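Local coordinates for SMC protein (Pyrococcus furiosus, PDB 3NWC), which is probably required for chromosome condensation and partitioning, and is represented here by the hinge domain that mediates dimerization and binds DNA, at residues A[104-109]-A[130-135]. Sequence-based numbering, arbitrary orientation.
Sequences SSVGLP and DTVIVN
With chi1 at 179°, V132 swings CG1 trans to its backbone N and lays this methyl against the backbone of G107, 3.2 Å from G107 C. V134 is turned differently: its CG1 lies opposite its own carbonyl carbon (chi1 -52°) and meets V106 CG1 at 3.7 Å, the two valines slanting across one another. V106 CG1 also faces V132 CG1, at 4.4 Å, and together the three valines make a small apolar patch where the loop before L108 meets the strand 131-134. The approach illustrates how a very short edge strand is stitched on: the L108–I133 pair makes both hydrogen bonds between the two segments, and a backbone bond between T131 and A110 carries the ladder one step further. L108 N donates to I133 O (3.2 Å), while I133 N returns a shorter, nearly straight bond to L108 O (2.8 Å, 171° at the hydrogen). L108 CB and I133 CB lie 4.5 Å apart on the same face of the sheet. P109, having no N-H, pairs with V132 at a non-hydrogen-bonded site, and its CA sends a C-H toward T131 O (3.6 Å). T131 turns its hydroxyl to R148, and 131-134 is bonded along its other edge to 148-151. Strand 108-109 is thus the outermost strand, within this chain, of a mixed sheet in the SMC hinge domain, added antiparallel to 131-134.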
loop_
_atom_site.group_PDB
_atom_site.type_symbol
_atom_site.label_atom_id
_atom_site.label_comp_id
_atom_site.label_asym_id
_atom_site.label_seq_id
_atom_site.Cartn_x
_atom_site.Cartn_y
_atom_site.Cartn_z
ATOM N N SER A 104 20.145 10.855 7.774
ATOM C CA SER A 104 21.289 9.961 7.858
ATOM C C SER A 104 22.134 10.094 6.599
ATOM O O SER A 104 21.746 10.768 5.650
ATOM C CB SER A 104 20.833 8.511 8.052
ATOM O OG SER A 104 20.295 7.978 6.855
ATOM N N SER A 105 23.294 9.449 6.599
ATOM C CA SER A 105 24.187 9.485 5.448
ATOM C C SER A 105 24.408 8.081 4.895
ATOM O O SER A 105 25.447 7.789 4.301
ATOM C CB SER A 105 25.523 10.153 5.808
ATOM O OG SER A 105 26.138 9.533 6.927
ATOM N N VAL A 106 23.413 7.219 5.087
ATOM C CA VAL A 106 23.498 5.828 4.657
ATOM C C VAL A 106 23.619 5.683 3.139
ATOM O O VAL A 106 24.247 4.754 2.639
ATOM C CB VAL A 106 22.295 5.023 5.177
ATOM C CG1 VAL A 106 22.077 3.761 4.350
ATOM C CG2 VAL A 106 22.485 4.689 6.646
ATOM N N GLY A 107 23.030 6.608 2.398
ATOM C CA GLY A 107 23.116 6.521 0.955
ATOM C C GLY A 107 22.507 7.700 0.241
ATOM O O GLY A 107 22.417 8.785 0.795
ATOM N N LEU A 108 22.058 7.465 -0.989
ATOM C CA LEU A 108 21.604 8.537 -1.860
ATOM C C LEU A 108 20.111 8.784 -1.712
ATOM O O LEU A 108 19.305 7.896 -2.014
ATOM C CB LEU A 108 21.919 8.154 -3.309
ATOM C CG LEU A 108 21.423 9.026 -4.466
ATOM C CD1 LEU A 108 22.097 10.409 -4.444
ATOM C CD2 LEU A 108 21.710 8.323 -5.786
ATOM N N PRO A 109 19.726 9.992 -1.264
ATOM C CA PRO A 109 18.298 10.303 -1.162
ATOM C C PRO A 109 17.574 10.123 -2.491
ATOM O O PRO A 109 18.008 10.624 -3.530
ATOM C CB PRO A 109 18.285 11.777 -0.775
ATOM C CG PRO A 109 19.546 11.938 0.030
ATOM C CD PRO A 109 20.563 11.057 -0.674
ATOM N N ASP A 130 11.971 10.483 2.756
ATOM C CA ASP A 130 12.907 9.830 3.654
ATOM C C ASP A 130 13.443 8.524 3.094
ATOM O O ASP A 130 14.035 7.737 3.818
ATOM C CB ASP A 130 12.325 9.673 5.072
ATOM C CG ASP A 130 11.200 8.644 5.157
ATOM O OD1 ASP A 130 10.669 8.197 4.121
ATOM O OD2 ASP A 130 10.833 8.286 6.295
ATOM N N THR A 131 13.269 8.318 1.786
ATOM C CA THR A 131 13.829 7.134 1.147
ATOM C C THR A 131 15.276 7.333 0.708
ATOM O O THR A 131 15.608 8.301 0.041
ATOM C CB THR A 131 12.995 6.673 -0.078
ATOM O OG1 THR A 131 11.649 6.458 0.339
ATOM C CG2 THR A 131 13.544 5.372 -0.642
ATOM N N VAL A 132 16.107 6.365 1.062
ATOM C CA VAL A 132 17.480 6.321 0.620
ATOM C C VAL A 132 17.729 5.113 -0.259
ATOM O O VAL A 132 17.214 4.016 -0.009
ATOM C CB VAL A 132 18.423 6.304 1.856
ATOM C CG1 VAL A 132 19.868 6.232 1.430
ATOM C CG2 VAL A 132 18.162 7.529 2.718
ATOM N N ILE A 133 18.509 5.327 -1.317
ATOM C CA ILE A 133 18.882 4.259 -2.229
ATOM C C ILE A 133 20.233 3.712 -1.798
ATOM O O ILE A 133 21.193 4.471 -1.608
ATOM C CB ILE A 133 18.972 4.776 -3.670
ATOM C CG1 ILE A 133 17.657 5.457 -4.072
ATOM C CG2 ILE A 133 19.327 3.645 -4.626
ATOM C CD1 ILE A 133 17.712 6.168 -5.417
ATOM N N VAL A 134 20.286 2.399 -1.617
ATOM C CA VAL A 134 21.504 1.695 -1.252
ATOM C C VAL A 134 21.772 0.600 -2.290
ATOM O O VAL A 134 20.869 0.197 -3.030
ATOM C CB VAL A 134 21.397 1.083 0.154
ATOM C CG1 VAL A 134 20.948 2.147 1.159
ATOM C CG2 VAL A 134 20.423 -0.076 0.156
ATOM N N ASN A 135 23.009 0.122 -2.345
ATOM C CA ASN A 135 23.422 -0.777 -3.421
ATOM C C ASN A 135 22.957 -2.231 -3.306
ATOM O O ASN A 135 22.754 -2.894 -4.324
ATOM C CB ASN A 135 24.941 -0.726 -3.602
ATOM C CG ASN A 135 25.437 0.665 -3.913
ATOM O OD1 ASN A 135 25.592 1.497 -3.015
ATOM N ND2 ASN A 135 25.693 0.931 -5.188
#